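Local coordinates for protein aromatic-L-amino-acid decarboxylase (Catharanthus roseus, PDB 6EEW) that catalyses the pyridoxal phosphate-dependent decarboxylation of L-tryptophan to tryptamine and of 5-hydroxy-L-tryptophan to serotonin, working as a homodimer, at residues S170-I175 against P207-L212; G192-Y197 against V251-C256; Q201-F206 against I220-T225; F231-Q236 against A266-D271; V237-V242 against N278-W283. All coordinates share one frame; numbering follows the deposited sequence.

Interaction 1: residues S170-I175 against P207-L212; sequences SILCTI and PKTCKL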
# COMPACT_ATOMS: atom_id res chain seq x y z
N SER A 170 0.94 -1.28 9.56
CA SER A 170 1.79 -0.73 10.62
C SER A 170 1.75 -1.62 11.85
O SER A 170 2.80 -1.96 12.43
CB SER A 170 1.37 0.68 10.94
OG SER A 170 1.53 1.47 9.78
N ILE A 171 0.55 -1.99 12.28
CA ILE A 171 0.43 -2.89 13.43
C ILE A 171 1.08 -4.23 13.12
O ILE A 171 1.75 -4.81 13.98
CB ILE A 171 -1.04 -3.06 13.83
CG1 ILE A 171 -1.56 -1.73 14.41
CG2 ILE A 171 -1.17 -4.10 14.92
CD1 ILE A 171 -3.01 -1.80 14.91
N LEU A 172 0.87 -4.76 11.91
CA LEU A 172 1.48 -6.02 11.53
C LEU A 172 3.00 -5.95 11.64
O LEU A 172 3.64 -6.87 12.17
CB LEU A 172 1.05 -6.40 10.11
CG LEU A 172 1.63 -7.66 9.48
CD1 LEU A 172 1.35 -8.89 10.34
CD2 LEU A 172 1.08 -7.87 8.08
N CYS A 173 3.60 -4.86 11.17
CA CYS A 173 5.05 -4.70 11.26
C CYS A 173 5.51 -4.66 12.72
O CYS A 173 6.48 -5.34 13.10
CB CYS A 173 5.49 -3.46 10.48
SG CYS A 173 5.53 -3.76 8.62
N THR A 174 4.83 -3.88 13.57
CA THR A 174 5.29 -3.83 14.96
C THR A 174 5.09 -5.16 15.65
O THR A 174 5.92 -5.57 16.48
CB THR A 174 4.61 -2.69 15.74
OG1 THR A 174 3.21 -2.96 15.91
CG2 THR A 174 4.81 -1.38 15.03
N ILE A 175 4.01 -5.88 15.31
CA ILE A 175 3.78 -7.21 15.87
C ILE A 175 4.89 -8.16 15.46
O ILE A 175 5.35 -8.99 16.26
CB ILE A 175 2.42 -7.75 15.43
CG1 ILE A 175 1.29 -6.84 15.89
CG2 ILE A 175 2.22 -9.17 15.96
CD1 ILE A 175 -0.09 -7.40 15.53
N PRO A 207 -7.13 -8.91 15.81
CA PRO A 207 -6.93 -10.37 15.75
C PRO A 207 -6.48 -10.87 14.39
O PRO A 207 -5.64 -11.78 14.29
CB PRO A 207 -8.31 -10.93 16.13
CG PRO A 207 -8.99 -9.78 16.88
CD PRO A 207 -8.49 -8.54 16.23
N LYS A 208 -7.06 -10.32 13.32
CA LYS A 208 -6.63 -10.70 11.98
C LYS A 208 -5.14 -10.47 11.83
O LYS A 208 -4.41 -11.34 11.34
CB LYS A 208 -7.41 -9.89 10.94
CG LYS A 208 -6.87 -10.00 9.52
CD LYS A 208 -7.73 -9.23 8.56
CE LYS A 208 -7.18 -9.28 7.15
NZ LYS A 208 -8.13 -8.63 6.21
N THR A 209 -4.67 -9.30 12.25
CA THR A 209 -3.25 -8.99 12.20
C THR A 209 -2.43 -10.00 12.99
O THR A 209 -1.43 -10.53 12.50
CB THR A 209 -3.01 -7.57 12.71
OG1 THR A 209 -3.56 -6.64 11.78
CG2 THR A 209 -1.53 -7.30 12.84
N CYS A 210 -2.85 -10.31 14.23
CA CYS A 210 -2.10 -11.29 15.01
C CYS A 210 -2.01 -12.62 14.28
O CYS A 210 -0.95 -13.26 14.25
CB CYS A 210 -2.76 -11.48 16.38
SG CYS A 210 -2.75 -9.99 17.43
N LYS A 211 -3.12 -13.08 13.71
CA LYS A 211 -3.12 -14.34 12.98
C LYS A 211 -2.16 -14.28 11.79
O LYS A 211 -1.42 -15.24 11.53
CB LYS A 211 -4.54 -14.67 12.52
CG LYS A 211 -4.67 -15.92 11.68
CD LYS A 211 -6.10 -16.13 11.20
CE LYS A 211 -6.23 -17.46 10.47
NZ LYS A 211 -7.62 -17.76 10.03
N LEU A 212 -2.15 -13.15 11.08
CA LEU A 212 -1.23 -13.00 9.96
C LEU A 212 0.22 -13.19 10.38
O LEU A 212 1.02 -13.70 9.59
CB LEU A 212 -1.41 -11.63 9.30
CG LEU A 212 -2.77 -11.41 8.64
CD1 LEU A 212 -2.77 -10.11 7.87
CD2 LEU A 212 -3.10 -12.58 7.70

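Interaction 2: residues G192-Y197 against V251-C256; sequences GKLVCY and VPLFLC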
# COMPACT_ATOMS: atom_id res chain seq x y z
N GLY A 192 4.61 -20.70 20.10
CA GLY A 192 3.40 -21.20 20.73
C GLY A 192 3.15 -20.68 22.13
O GLY A 192 2.12 -21.01 22.72
N LYS A 193 4.08 -19.90 22.70
CA LYS A 193 3.93 -19.29 24.01
C LYS A 193 3.56 -17.81 23.96
O LYS A 193 3.17 -17.25 24.99
CB LYS A 193 5.23 -19.42 24.80
CG LYS A 193 5.62 -20.86 25.06
CD LYS A 193 6.92 -20.98 25.83
CE LYS A 193 7.25 -22.44 26.08
NZ LYS A 193 8.49 -22.62 26.88
N LEU A 194 3.67 -17.17 22.79
CA LEU A 194 3.57 -15.72 22.70
C LEU A 194 2.11 -15.28 22.68
O LEU A 194 1.33 -15.73 21.83
CB LEU A 194 4.30 -15.23 21.45
CG LEU A 194 5.71 -15.80 21.29
CD1 LEU A 194 6.45 -15.14 20.13
CD2 LEU A 194 6.51 -15.72 22.58
N VAL A 195 1.74 -14.40 23.61
CA VAL A 195 0.36 -13.95 23.76
C VAL A 195 0.27 -12.49 23.36
O VAL A 195 1.12 -11.67 23.74
CB VAL A 195 -0.15 -14.15 25.19
CG1 VAL A 195 -1.59 -13.67 25.32
CG2 VAL A 195 -0.03 -15.61 25.56
N CYS A 196 -0.77 -12.16 22.60
CA CYS A 196 -1.05 -10.79 22.19
C CYS A 196 -2.35 -10.36 22.86
O CYS A 196 -3.27 -11.17 23.02
CB CYS A 196 -1.20 -10.66 20.67
SG CYS A 196 0.29 -11.01 19.71
N TYR A 197 -2.42 -9.07 23.24
CA TYR A 197 -3.55 -8.51 23.97
C TYR A 197 -4.12 -7.33 23.20
O TYR A 197 -3.37 -6.50 22.65
CB TYR A 197 -3.12 -8.08 25.38
CG TYR A 197 -2.42 -9.15 26.20
CD1 TYR A 197 -1.04 -9.31 26.14
CD2 TYR A 197 -3.14 -9.99 27.04
CE1 TYR A 197 -0.40 -10.29 26.89
CE2 TYR A 197 -2.50 -10.97 27.80
CZ TYR A 197 -1.14 -11.11 27.72
OH TYR A 197 -0.51 -12.09 28.47
N VAL A 251 4.21 -16.26 27.35
CA VAL A 251 5.08 -15.09 27.24
C VAL A 251 4.26 -13.94 26.68
O VAL A 251 3.92 -13.94 25.49
CB VAL A 251 6.31 -15.40 26.38
CG1 VAL A 251 7.09 -14.15 26.11
CG2 VAL A 251 7.19 -16.40 27.12
N PRO A 252 3.90 -12.95 27.51
CA PRO A 252 3.20 -11.76 27.01
C PRO A 252 4.08 -10.96 26.06
O PRO A 252 5.19 -10.54 26.42
CB PRO A 252 2.88 -10.97 28.29
CG PRO A 252 3.01 -11.96 29.42
CD PRO A 252 4.09 -12.92 28.97
N LEU A 253 3.55 -10.67 24.89
CA LEU A 253 4.35 -10.20 23.77
C LEU A 253 3.93 -8.82 23.29
O LEU A 253 4.79 -7.94 23.11
CB LEU A 253 4.21 -11.20 22.62
CG LEU A 253 4.97 -10.94 21.33
CD1 LEU A 253 6.45 -11.28 21.46
CD2 LEU A 253 4.30 -11.70 20.20
N PHE A 254 2.64 -8.60 23.09
CA PHE A 254 2.22 -7.44 22.34
C PHE A 254 0.91 -6.96 22.91
O PHE A 254 0.02 -7.76 23.20
CB PHE A 254 2.04 -7.75 20.85
CG PHE A 254 1.77 -6.54 19.99
CD1 PHE A 254 0.48 -6.16 19.68
CD2 PHE A 254 2.82 -5.81 19.47
CE1 PHE A 254 0.24 -5.05 18.88
CE2 PHE A 254 2.59 -4.69 18.65
CZ PHE A 254 1.30 -4.32 18.36
N LEU A 255 0.80 -5.64 23.05
CA LEU A 255 -0.39 -4.99 23.54
C LEU A 255 -0.70 -3.89 22.56
O LEU A 255 0.16 -3.06 22.27
CB LEU A 255 -0.20 -4.42 24.95
CG LEU A 255 -1.31 -3.44 25.32
CD1 LEU A 255 -2.63 -4.21 25.44
CD2 LEU A 255 -0.97 -2.65 26.62
N CYS A 256 -1.91 -3.93 22.02
CA CYS A 256 -2.40 -2.89 21.12
C CYS A 256 -3.34 -2.03 21.94
O CYS A 256 -4.47 -2.43 22.23
CB CYS A 256 -3.11 -3.51 19.92
SG CYS A 256 -3.68 -2.32 18.71

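Interaction 3: residues Q201-F206 against I220-T225; sequences QTHTMF and IRLIPT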
# COMPACT_ATOMS: atom_id res chain seq x y z
N GLN A 201 -12.89 -3.86 21.95
CA GLN A 201 -13.37 -2.80 21.08
C GLN A 201 -12.56 -2.70 19.80
O GLN A 201 -12.83 -1.83 18.96
CB GLN A 201 -13.37 -1.44 21.80
CG GLN A 201 -14.23 -1.44 23.05
CD GLN A 201 -15.65 -1.79 22.72
OE1 GLN A 201 -16.27 -1.16 21.86
NE2 GLN A 201 -16.18 -2.80 23.39
N THR A 202 -11.53 -3.51 19.66
CA THR A 202 -10.77 -3.63 18.42
C THR A 202 -10.64 -5.11 18.08
O THR A 202 -9.55 -5.68 18.16
CB THR A 202 -9.40 -2.99 18.56
OG1 THR A 202 -8.69 -3.65 19.60
CG2 THR A 202 -9.56 -1.51 18.89
N HIS A 203 -11.76 -5.74 17.74
CA HIS A 203 -11.77 -7.18 17.49
C HIS A 203 -11.97 -7.52 16.01
O HIS A 203 -12.09 -8.70 15.68
CB HIS A 203 -12.85 -7.88 18.32
CG HIS A 203 -14.24 -7.64 17.83
ND1 HIS A 203 -14.93 -6.47 18.06
CD2 HIS A 203 -15.07 -8.42 17.09
CE1 HIS A 203 -16.12 -6.54 17.50
NE2 HIS A 203 -16.24 -7.71 16.91
N THR A 204 -12.01 -6.52 15.13
CA THR A 204 -12.14 -6.81 13.71
C THR A 204 -10.82 -6.79 12.96
O THR A 204 -10.62 -7.61 12.06
CB THR A 204 -13.08 -5.79 13.05
OG1 THR A 204 -14.18 -5.49 13.92
CG2 THR A 204 -13.62 -6.34 11.74
N MET A 205 -9.91 -5.90 13.34
CA MET A 205 -8.63 -5.72 12.65
C MET A 205 -7.46 -6.33 13.39
O MET A 205 -6.60 -6.97 12.78
CB MET A 205 -8.39 -4.21 12.43
CG MET A 205 -7.01 -3.80 11.93
SD MET A 205 -5.76 -3.54 13.22
CE MET A 205 -6.47 -2.15 14.13
N PHE A 206 -7.44 -6.17 14.71
CA PHE A 206 -6.30 -6.58 15.53
C PHE A 206 -6.10 -8.10 15.55
O PHE A 206 -4.97 -8.56 15.35
CB PHE A 206 -6.48 -5.99 16.93
CG PHE A 206 -5.63 -6.63 17.97
CD1 PHE A 206 -4.27 -6.37 18.05
CD2 PHE A 206 -6.20 -7.52 18.86
CE1 PHE A 206 -3.49 -6.98 19.04
CE2 PHE A 206 -5.43 -8.14 19.84
CZ PHE A 206 -4.08 -7.87 19.93
N ILE A 220 -4.36 -15.12 21.12
CA ILE A 220 -4.88 -13.79 20.79
C ILE A 220 -5.99 -13.50 21.78
O ILE A 220 -7.04 -14.16 21.74
CB ILE A 220 -5.40 -13.74 19.34
CG1 ILE A 220 -4.29 -14.10 18.35
CG2 ILE A 220 -5.96 -12.36 19.03
CD1 ILE A 220 -4.76 -14.15 16.89
N ARG A 221 -5.78 -12.55 22.69
CA ARG A 221 -6.67 -12.32 23.83
C ARG A 221 -7.30 -10.93 23.76
O ARG A 221 -6.58 -9.91 23.72
CB ARG A 221 -5.91 -12.53 25.14
CG ARG A 221 -5.24 -13.91 25.20
CD ARG A 221 -4.87 -14.30 26.62
NE ARG A 221 -6.05 -14.40 27.47
CZ ARG A 221 -6.02 -14.35 28.79
NH1 ARG A 221 -4.86 -14.21 29.42
NH2 ARG A 221 -7.15 -14.45 29.49
N LEU A 222 -8.63 -10.89 23.75
CA LEU A 222 -9.39 -9.64 23.80
C LEU A 222 -9.77 -9.31 25.25
O LEU A 222 -10.47 -10.07 25.92
CB LEU A 222 -10.65 -9.75 22.95
CG LEU A 222 -10.61 -9.98 21.44
CD1 LEU A 222 -12.04 -9.94 20.92
CD2 LEU A 222 -9.74 -8.96 20.72
N ILE A 223 -9.33 -8.14 25.72
CA ILE A 223 -9.59 -7.68 27.08
C ILE A 223 -11.03 -7.18 27.18
O ILE A 223 -11.40 -6.21 26.50
CB ILE A 223 -8.59 -6.58 27.47
CG1 ILE A 223 -7.17 -7.06 27.21
CG2 ILE A 223 -8.73 -6.28 28.94
CD1 ILE A 223 -6.18 -5.93 27.11
N PRO A 224 -11.85 -7.81 27.99
CA PRO A 224 -13.24 -7.35 28.14
C PRO A 224 -13.32 -5.94 28.72
O PRO A 224 -12.56 -5.57 29.62
CB PRO A 224 -13.86 -8.38 29.10
CG PRO A 224 -12.67 -9.04 29.77
CD PRO A 224 -11.59 -9.05 28.74
N THR A 225 -14.25 -5.16 28.19
CA THR A 225 -14.47 -3.79 28.62
C THR A 225 -15.94 -3.61 28.94
O THR A 225 -16.80 -4.32 28.41
CB THR A 225 -14.05 -2.77 27.57
OG1 THR A 225 -14.92 -2.88 26.44
CG2 THR A 225 -12.61 -2.99 27.15

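Interaction 4: residues F231-Q236 against A266-D271; sequences FGISPQ and ATDPVD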
# COMPACT_ATOMS: atom_id res chain seq x y z
N PHE A 231 -15.91 1.65 28.04
CA PHE A 231 -15.39 0.64 27.11
C PHE A 231 -13.94 0.93 26.73
O PHE A 231 -13.51 0.64 25.61
CB PHE A 231 -16.27 0.51 25.87
CG PHE A 231 -17.70 0.19 26.19
CD1 PHE A 231 -18.06 -1.08 26.61
CD2 PHE A 231 -18.69 1.16 26.07
CE1 PHE A 231 -19.38 -1.39 26.92
CE2 PHE A 231 -20.01 0.86 26.36
CZ PHE A 231 -20.36 -0.41 26.79
N GLY A 232 -13.21 1.57 27.64
CA GLY A 232 -11.78 1.62 27.56
C GLY A 232 -11.17 0.52 28.40
O GLY A 232 -11.83 -0.03 29.28
N ILE A 233 -9.93 0.15 28.10
CA ILE A 233 -9.28 -0.94 28.83
C ILE A 233 -9.06 -0.55 30.28
O ILE A 233 -8.52 0.53 30.59
CB ILE A 233 -7.97 -1.34 28.15
CG1 ILE A 233 -8.25 -1.95 26.77
CG2 ILE A 233 -7.22 -2.35 29.03
CD1 ILE A 233 -7.02 -2.52 26.09
N SER A 234 -9.46 -1.41 31.19
CA SER A 234 -9.13 -1.21 32.59
C SER A 234 -7.74 -1.78 32.87
O SER A 234 -7.52 -2.98 32.66
CB SER A 234 -10.15 -1.88 33.49
OG SER A 234 -9.59 -2.04 34.78
N PRO A 235 -6.79 -0.97 33.34
CA PRO A 235 -5.45 -1.51 33.61
C PRO A 235 -5.48 -2.72 34.53
O PRO A 235 -4.77 -3.70 34.28
CB PRO A 235 -4.71 -0.32 34.24
CG PRO A 235 -5.42 0.88 33.72
CD PRO A 235 -6.87 0.47 33.62
N GLN A 236 -6.29 -2.67 35.58
CA GLN A 236 -6.40 -3.81 36.50
C GLN A 236 -6.75 -5.09 35.75
O GLN A 236 -6.16 -6.15 35.99
CB GLN A 236 -7.45 -3.50 37.57
CG GLN A 236 -7.12 -2.29 38.45
CD GLN A 236 -7.89 -1.02 38.07
OE1 GLN A 236 -7.89 -0.59 36.91
NE2 GLN A 236 -8.54 -0.41 39.06
N ALA A 266 -13.75 5.01 22.01
CA ALA A 266 -13.20 4.75 23.33
C ALA A 266 -11.71 5.06 23.34
O ALA A 266 -11.06 5.18 22.30
CB ALA A 266 -13.44 3.29 23.73
N THR A 267 -11.16 5.24 24.54
CA THR A 267 -9.76 5.62 24.70
C THR A 267 -9.10 4.72 25.73
O THR A 267 -9.52 4.71 26.90
CB THR A 267 -9.61 7.09 25.12
OG1 THR A 267 -10.43 7.34 26.27
CG2 THR A 267 -10.04 8.05 24.03
N ASP A 268 -8.11 3.98 25.32
CA ASP A 268 -7.35 3.21 26.29
C ASP A 268 -6.33 4.10 26.96
O ASP A 268 -5.71 4.93 26.29
CB ASP A 268 -6.65 2.03 25.62
CG ASP A 268 -7.62 1.08 24.95
OD1 ASP A 268 -8.66 0.76 25.57
OD2 ASP A 268 -7.35 0.67 23.80
N PRO A 269 -6.11 3.94 28.27
CA PRO A 269 -5.24 4.88 29.01
C PRO A 269 -3.78 4.55 28.75
O PRO A 269 -3.25 3.57 29.27
CB PRO A 269 -5.64 4.65 30.47
CG PRO A 269 -6.08 3.22 30.52
CD PRO A 269 -6.70 2.92 29.16
N VAL A 270 -3.13 5.38 27.93
CA VAL A 270 -1.74 5.12 27.55
C VAL A 270 -0.84 5.11 28.78
O VAL A 270 0.04 4.26 28.91
CB VAL A 270 -1.27 6.15 26.52
CG1 VAL A 270 0.23 6.07 26.36
CG2 VAL A 270 -1.96 5.91 25.18
N ASP A 271 -1.06 6.04 29.71
CA ASP A 271 -0.12 6.25 30.81
C ASP A 271 -0.03 5.02 31.72
O ASP A 271 1.07 4.59 32.08
CB ASP A 271 -0.50 7.49 31.62
CG ASP A 271 -1.99 7.56 31.91
OD1 ASP A 271 -2.69 6.57 31.60
OD2 ASP A 271 -2.45 8.62 32.42

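Interaction 5: residues V237-V242 against N278-W283; sequences VLRKMV and NEFGIW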
# COMPACT_ATOMS: atom_id res chain seq x y z
N VAL A 237 -7.72 -5.01 34.84
CA VAL A 237 -8.12 -6.17 34.04
C VAL A 237 -6.93 -6.74 33.29
O VAL A 237 -6.65 -7.95 33.33
CB VAL A 237 -9.26 -5.78 33.08
CG1 VAL A 237 -9.56 -6.92 32.10
CG2 VAL A 237 -10.52 -5.43 33.86
N LEU A 238 -6.21 -5.87 32.59
CA LEU A 238 -5.06 -6.32 31.81
C LEU A 238 -3.98 -6.92 32.70
O LEU A 238 -3.35 -7.91 32.33
CB LEU A 238 -4.50 -5.15 31.00
CG LEU A 238 -3.20 -5.34 30.24
CD1 LEU A 238 -3.33 -6.44 29.18
CD2 LEU A 238 -2.78 -4.00 29.59
N ARG A 239 -3.72 -6.31 33.85
CA ARG A 239 -2.69 -6.84 34.73
C ARG A 239 -3.06 -8.23 35.20
O ARG A 239 -2.22 -9.13 35.24
CB ARG A 239 -2.48 -5.95 35.94
CG ARG A 239 -1.67 -6.65 37.02
CD ARG A 239 -1.45 -5.76 38.20
NE ARG A 239 -0.65 -4.60 37.84
CZ ARG A 239 0.67 -4.60 37.75
NH1 ARG A 239 1.36 -5.71 38.01
NH2 ARG A 239 1.30 -3.48 37.41
N LYS A 240 -4.33 -8.42 35.56
CA LYS A 240 -4.77 -9.73 36.00
C LYS A 240 -4.56 -10.75 34.88
O LYS A 240 -4.02 -11.85 35.11
CB LYS A 240 -6.24 -9.66 36.42
CG LYS A 240 -6.80 -10.98 36.90
CD LYS A 240 -5.95 -11.48 38.06
CE LYS A 240 -6.42 -12.82 38.59
NZ LYS A 240 -5.49 -13.33 39.63
N MET A 241 -4.94 -10.39 33.65
CA MET A 241 -4.77 -11.30 32.52
C MET A 241 -3.29 -11.63 32.30
O MET A 241 -2.92 -12.79 32.11
CB MET A 241 -5.39 -10.70 31.26
CG MET A 241 -6.90 -10.52 31.32
SD MET A 241 -7.57 -9.59 29.92
CE MET A 241 -7.15 -10.67 28.55
N VAL A 242 -2.44 -10.61 32.30
CA VAL A 242 -1.02 -10.82 32.04
C VAL A 242 -0.41 -11.73 33.10
O VAL A 242 0.37 -12.64 32.80
CB VAL A 242 -0.27 -9.48 31.96
CG1 VAL A 242 1.23 -9.70 31.90
CG2 VAL A 242 -0.75 -8.66 30.76
N ASN A 278 5.81 -1.96 30.12
CA ASN A 278 7.19 -1.92 30.60
C ASN A 278 7.43 -2.97 31.67
O ASN A 278 8.43 -3.69 31.64
CB ASN A 278 7.53 -0.53 31.14
CG ASN A 278 7.68 0.51 30.06
OD1 ASN A 278 6.70 0.97 29.48
ND2 ASN A 278 8.92 0.90 29.78
N GLU A 279 6.50 -3.09 32.62
CA GLU A 279 6.74 -4.03 33.72
C GLU A 279 6.89 -5.45 33.22
O GLU A 279 7.76 -6.19 33.69
CB GLU A 279 5.62 -3.96 34.75
CG GLU A 279 5.70 -5.07 35.79
CD GLU A 279 4.63 -4.93 36.86
OE1 GLU A 279 3.89 -3.92 36.80
OE2 GLU A 279 4.51 -5.83 37.74
N PHE A 280 6.07 -5.87 32.26
CA PHE A 280 6.08 -7.27 31.87
C PHE A 280 6.82 -7.53 30.56
O PHE A 280 6.73 -8.64 30.04
CB PHE A 280 4.66 -7.81 31.79
CG PHE A 280 3.98 -7.95 33.12
CD1 PHE A 280 4.27 -9.03 33.93
CD2 PHE A 280 3.08 -7.01 33.56
CE1 PHE A 280 3.65 -9.17 35.17
CE2 PHE A 280 2.46 -7.13 34.80
CZ PHE A 280 2.75 -8.22 35.61
N GLY A 281 7.59 -6.56 30.07
CA GLY A 281 8.32 -6.74 28.82
C GLY A 281 7.45 -6.87 27.60
O GLY A 281 7.86 -7.47 26.61
N ILE A 282 6.24 -6.32 27.65
CA ILE A 282 5.30 -6.36 26.55
C ILE A 282 5.54 -5.17 25.64
O ILE A 282 5.63 -4.03 26.11
CB ILE A 282 3.85 -6.34 27.08
CG1 ILE A 282 3.62 -7.55 28.00
CG2 ILE A 282 2.86 -6.25 25.93
CD1 ILE A 282 2.40 -7.44 28.88
N TRP A 283 5.63 -5.42 24.34
CA TRP A 283 5.69 -4.34 23.37
C TRP A 283 4.32 -3.68 23.29
O TRP A 283 3.33 -4.34 22.97
CB TRP A 283 6.08 -4.86 22.00
CG TRP A 283 6.15 -3.80 20.96
CD1 TRP A 283 5.16 -2.92 20.61
CD2 TRP A 283 7.22 -3.58 20.04
NE1 TRP A 283 5.58 -2.13 19.57
CE2 TRP A 283 6.84 -2.52 19.20
CE3 TRP A 283 8.48 -4.16 19.87
CZ2 TRP A 283 7.67 -2.03 18.21
CZ3 TRP A 283 9.30 -3.67 18.89
CH2 TRP A 283 8.90 -2.61 18.07

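Interaction 1: residues S170-I175 against P207-L212
Thr209 turns its methyl toward Ile171, Leu172 and Ile175, and the contact between two helices gathers round that one carbon. The segment axes approach to 9.4 Å and cross at -45°. Among the apolar contacts, Thr209 CG2 lies 3.5 Å from Leu172 CA, pressed against the helix backbone itself, and 3.8 Å from Ile171 CG2, the two side chains at about a right angle. Ile175 CD1 also faces this methyl, at a doubtfully short separation. Flanking contacts are Leu172 CD1 to Leu212 CB, 4.0 Å, and Ile175 CD1 to Cys210 SG, 4.2 Å. No polar group is used between the two helices: with chi1 at -69°, Thr209 OG1 stands beside its own backbone nitrogen and bonds back to Met205 O, just before its own helix, which leaves CG2 to meet the partner helix. Both helices pack on the central sheet (Ile171 on Cys256, Cys210 on Ile220), and the side chain of Thr209 is about 4 Å from that of Ser168, which probably binds pyridoxal phosphate. Lys208 NZ bonds to Gln366 O of the second subunit. Across the gap the threonine thus behaves as a small apolar residue, and the buried joint rests on carbon and sulfur contacts.

Interaction 2: residues G192-Y197 against V251-C256
Strands 194-199 and 251-258 are parallel neighbours in the main sheet of the cofactor-binding domain of this PLP-aminotransferase clan, and Leu194 to Tyr197 pair with Val251 to Leu255 through a beta bulge. The ladder starts at Val251 N, which bonds to Lys193 O at 2.8 Å, and Val195 N answers to Val251 O. At the bulge Val195 O receives two N-H groups: Leu253 N at 2.9 Å, in the carbonyl plane, and Phe254 N through a weak 3.5 Å bond. The extra residue, Leu253 (psi -48°), shifts the register by one, after which Tyr197 N bonds to Phe254 O at 2.8 Å and Cys256 N to Tyr197 O at 3.0 Å. On the face bearing Leu194, Cys196 and Phe254, Leu253 CD2 fits against Leu194 CB at 3.7 Å, and Cys196 SG meets Phe254 CB. On the other face the Tyr197 ring lies alongside Pro252, whose CB comes to the ring edge 3.6 Å from CE1, while Val195 CG1 sits over a ring face, offset toward the rim. The phenol OH continues to Asp245 OD2, tying the strand to helix 235-247. One carbonyl taking a firm bond from Leu253 N and a weak one from Phe254 N keeps the backbone engaged through the bulge, so the strands stay joined among largely apolar, mostly buried side chains.

Interaction 3: residues Q201-F206 against I220-T225
Phe206 and His203 meet strand 220-223, the outermost strand of the seven-stranded sheet within this chain, at two different depths. The buried end belongs to the Phe206 ring: Leu222 CD2 comes to its edge, near the ring plane, 4.3 Å from Phe206 CD2, and Ile220 CG2 lies 4.3 Å from Phe206 CE2. Cys196 of strand 194-199 and Phe254 and Cys256 of strand 251-258 also pack on this ring, which is buried mainly among apolar side chains. Toward solvent, the touch becomes close but narrow. Leu222 CD1 approaches His203 CB to 3.4 Å, and little of the imidazole takes part, because chi1 of 73° sets CG between the backbone N and carbonyl carbon and leads the ring away from the strand. His203 binds L-tryptophan, and here its side chain lies about 9 Å from a bound tryptophan. At the far end Gln201, bent at chi2, brings NE2 within 3.3 Å of Thr225 OG1, a hydroxyl that bonds to Asp200 OD1. The segment 201-206 is thus held by the buried Phe206 ring and by polar partners largely at or just after the end of strand 194-199; the outer strand meets His203 through CB, not through the ring, whose ND1 makes a weak hydrogen bond to Asp200 O.

Interaction 4: residues F231-Q236 against A266-D271
Asp268 and Ile233 cross obliquely, the carboxylate reaching the start of the isoleucine chain. OD1 accepts the backbone N-H of Ile233 at 2.9 Å (153° at the hydrogen), met on its anti side and 17° out of the carboxylate plane. The same oxygen presses on the side chain, with Ile233 CG1 at 3.0 Å from Asp268 OD1. The second oxygen, OD2, takes the backbone N-H of Thr258, and the carboxylate therefore links the turn before helix 235-247 to strand 251-258. Replacing Asp268 with an alanine would probably leave the Ile233 and Thr258 N-H groups without their acceptor and open a gap beside Ile233 CG1. Next to this pair two prolines meet ring to ring, Pro235 CG against Pro269 CG at 4.0 Å, and Pro269 CD lies 3.3 Å from Ile233 O. At the other end Ala266 points its methyl at Phe231 O, CB to O 3.2 Å. Gly232 between them passes close to Thr267 O, where a beta carbon would clash. Ser234 and Pro269 each stand at the N-cap position of their helices. The Asp268 OD1 bond and the proline packing join two nearly parallel chain runs just before helices 235-247 and 270-280 begin, an arrangement of strand-to-helix connections in an alpha/beta domain.

Interaction 5: residues V237-V242 against N278-W283
Arg239 reaches Glu279 by a bent route. From CB its chain sets out with CG anti to the backbone N (chi1 166°), runs straight to CD and turns at chi3, which carries the guanidinium to the carboxylate. CZ stops 3.4 Å from Glu279 OE1. NH2 bonds to OE1 of Glu279 at 2.7 Å, and NH1 to its OE2 at 3.2 Å, an end-on salt bridge with both acceptors on the syn side and the two planes 43° apart. NH1 also lies at the edge of the Phe280 ring, 3.7 Å from CE2, and pairs with Glu243 one turn on. A methionine at Arg239 would probably leave Glu279 and Glu243 without their shared cation and the helices without a charged bridge on their partly exposed side. Deeper in, Val242 CG1 sits over a face of the Phe280 ring, 3.6 Å from its centroid, a CH-pi contact; Glu279 CG lies over the opposite face. Val242 CG2 and Ile282 CD1 meet tip to tip at 3.9 Å. Gly281, in a Schellman motif, turns the chain from helix 270-280 toward strand 283-287. Helices 235-247 and 270-280 thus lie side by side, with Val242 and Ile282 both resting on Pro252 of strand 251-258.

From the N terminus, interaction 1 joins helix 167-186 to helix 206-212, closing a loop that contains the first strand of interaction 2 and the loop residues of interaction 3. Both therefore cross it, and interaction 3, closing at strand 220-223, nests inside the longer loop that interaction 2 closes at strand 251-258. Interactions 4 and 5 open after 1 and 3 are complete but before 2 closes, so each crosses 2, and they cross one another along helices 235-247 and 270-280. In space, the sheet neighbours of interaction 2 lie between the helix pair of interaction 1 and that of interaction 5; Phe254 touches Ile175, and Pro252 touches Ile282.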